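Local atomic coordinates of uncharacterized protein (Bifidobacterium adolescentis ATCC 15703, PDB entry 3CPG), a protein that probably binds pyridoxal 5'-phosphate and takes part in the homeostasis of this cofactor. Residues Met202-His207 against Met244-Asp249. Numbering follows the deposited sequence.
Sequences MTIGAH and MGMTGD. With ACT (acetate ion), chain B.
Thr203 and Met244 meet through apolar carbons, CG2 of Thr203 lying 3.8 Å from CB of Met244, with the two side chains crossing obliquely. The threonine torsion accounts for this split use of its branches: OG1 stands anti to the backbone N (chi1 -170°), where it accepts the N-H of Gly205 in an ST turn and also bonds to the carbonyl of Val167, and CG2 is left to face Met244. A serine in its place would keep the hydroxyl but would probably open a gap beside Met244 CB. The Thr203 side chain also touches Leu221 of helix 211-231.

Further along, CB of the selenomethionine Met246 points toward the other loop, and the chain, bent at chi3 (-72°), presents its terminal methyl. Met246 CE lies 3.9 Å from Ile204 O and 4.0 Å from His207 CE1, at the edge of the imidazole, near its plane.

No direct hydrogen bond links 202-207 with 244-249; water does so instead. One molecule donates to Thr203 O and accepts from Gly245 N, at 2.7 and 2.8 Å respectively. A second donates to both Ile204 O and Asp249 OD2. Met246 N approaches the other carboxylate oxygen, Asp249 OD1, almost in line with the C-O bond, 2.8 Å away (N-H...O angle 166°), which ties the turn 246-249 together and is likely to fix the carboxylate so that OD2 faces the waters.

Both loops follow neighbouring parallel strands, 196-202 and 241-243, of the TIM barrel, and Met246 lies about 7 Å, side chain to side chain, from Lys57, the predicted pyridoxal phosphate attachment site. Thr247 N and OG1 bond to an acetate, probably from the crystallisation liquor, which Gly264 N and Thr265 N also bind. Beside this probable cofactor site, the loops are thus joined by apolar carbons and water bridges.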
loop_
_atom_site.group_PDB
_atom_site.type_symbol
_atom_site.label_atom_id
_atom_site.label_comp_id
_atom_site.label_asym_id
_atom_site.label_seq_id
_atom_site.Cartn_x
_atom_site.Cartn_y
_atom_site.Cartn_z
HETATM N N MSE A 202 -6.561 -0.850 5.010
HETATM C CA MSE A 202 -5.941 -1.831 4.126
HETATM C C MSE A 202 -6.359 -3.229 4.551
HETATM O O MSE A 202 -6.639 -3.467 5.721
HETATM C CB MSE A 202 -4.407 -1.723 4.217
HETATM C CG MSE A 202 -3.605 -2.680 3.294
HETATM SE SE MSE A 202 -3.355 -4.525 3.870
HETATM C CE MSE A 202 -1.555 -4.390 4.494
ATOM N N THR A 203 -6.430 -4.148 3.599
ATOM C CA THR A 203 -6.734 -5.529 3.943
ATOM C C THR A 203 -6.119 -6.472 2.926
ATOM O O THR A 203 -5.973 -6.140 1.746
ATOM C CB THR A 203 -8.249 -5.822 4.025
ATOM O OG1 THR A 203 -8.445 -7.123 4.597
ATOM C CG2 THR A 203 -8.875 -5.817 2.642
ATOM N N ILE A 204 -5.731 -7.643 3.410
ATOM C CA ILE A 204 -5.158 -8.672 2.559
ATOM C C ILE A 204 -6.324 -9.461 1.952
ATOM O O ILE A 204 -6.159 -10.198 0.981
ATOM C CB ILE A 204 -4.249 -9.599 3.383
ATOM C CG1 ILE A 204 -3.093 -8.783 3.973
ATOM C CG2 ILE A 204 -3.722 -10.732 2.514
ATOM C CD1 ILE A 204 -2.176 -9.578 4.886
ATOM N N GLY A 205 -7.510 -9.286 2.530
ATOM C CA GLY A 205 -8.694 -9.962 2.031
ATOM C C GLY A 205 -8.773 -11.411 2.458
ATOM O O GLY A 205 -8.310 -11.772 3.539
ATOM N N ALA A 206 -9.365 -12.240 1.604
ATOM C CA ALA A 206 -9.507 -13.664 1.881
ATOM C C ALA A 206 -8.939 -14.474 0.718
ATOM O O ALA A 206 -9.325 -14.271 -0.435
ATOM C CB ALA A 206 -10.978 -14.011 2.089
ATOM N N HIS A 207 -8.015 -15.380 1.019
ATOM C CA HIS A 207 -7.419 -16.223 -0.012
ATOM C C HIS A 207 -8.337 -17.419 -0.226
ATOM O O HIS A 207 -8.010 -18.548 0.144
ATOM C CB HIS A 207 -6.036 -16.713 0.421
ATOM C CG HIS A 207 -5.094 -15.611 0.794
ATOM N ND1 HIS A 207 -4.821 -14.551 -0.042
ATOM C CD2 HIS A 207 -4.349 -15.415 1.907
ATOM C CE1 HIS A 207 -3.947 -13.749 0.540
ATOM N NE2 HIS A 207 -3.644 -14.251 1.723
HETATM N N MSE A 244 -6.866 -2.393 -1.203
HETATM C CA MSE A 244 -7.373 -3.755 -1.283
HETATM C C MSE A 244 -7.449 -4.225 -2.725
HETATM O O MSE A 244 -7.723 -3.436 -3.632
HETATM C CB MSE A 244 -8.757 -3.836 -0.623
HETATM C CG MSE A 244 -9.799 -2.864 -1.191
HETATM SE SE MSE A 244 -11.382 -2.776 -0.080
HETATM C CE MSE A 244 -12.635 -2.159 -1.359
ATOM N N GLY A 245 -7.208 -5.515 -2.924
ATOM C CA GLY A 245 -7.232 -6.083 -4.257
ATOM C C GLY A 245 -5.812 -6.317 -4.731
ATOM O O GLY A 245 -4.955 -5.443 -4.610
HETATM N N MSE A 246 -5.556 -7.509 -5.253
HETATM C CA MSE A 246 -4.238 -7.858 -5.756
HETATM C C MSE A 246 -4.433 -8.535 -7.104
HETATM O O MSE A 246 -5.493 -8.393 -7.714
HETATM C CB MSE A 246 -3.529 -8.775 -4.762
HETATM C CG MSE A 246 -3.389 -8.124 -3.395
HETATM SE SE MSE A 246 -2.251 -9.063 -2.140
HETATM C CE MSE A 246 -3.436 -10.522 -1.820
ATOM N N THR A 247 -3.428 -9.268 -7.572
ATOM C CA THR A 247 -3.523 -9.919 -8.878
ATOM C C THR A 247 -4.765 -10.780 -9.106
ATOM O O THR A 247 -5.399 -10.691 -10.157
ATOM C CB THR A 247 -2.277 -10.793 -9.161
ATOM O OG1 THR A 247 -1.116 -9.959 -9.249
ATOM C CG2 THR A 247 -2.441 -11.554 -10.481
ATOM N N GLY A 248 -5.119 -11.602 -8.125
ATOM C CA GLY A 248 -6.256 -12.490 -8.295
ATOM C C GLY A 248 -7.656 -11.961 -8.043
ATOM O O GLY A 248 -8.632 -12.586 -8.462
ATOM N N ASP A 249 -7.773 -10.815 -7.383
ATOM C CA ASP A 249 -9.097 -10.286 -7.084
ATOM C C ASP A 249 -9.242 -8.777 -7.247
ATOM O O ASP A 249 -10.160 -8.185 -6.674
ATOM C CB ASP A 249 -9.485 -10.671 -5.652
ATOM C CG ASP A 249 -8.516 -10.120 -4.622
ATOM O OD1 ASP A 249 -7.706 -9.247 -4.996
ATOM O OD2 ASP A 249 -8.560 -10.542 -3.444
HETATM C C ACT B . 0.027 -10.543 -6.211
HETATM O O ACT B . 1.230 -10.711 -6.295
HETATM O OXT ACT B . -0.486 -9.544 -6.690
HETATM C CH3 ACT B . -0.829 -11.572 -5.514
HETATM O O HOH W 1 -6.495 -7.122 -0.719
HETATM O O HOH W 2 -6.782 -9.738 -1.727
HETATM O O HOH W 3 -10.132 -10.969 -0.882
HETATM O O HOH W 4 -8.771 -13.060 -2.834
#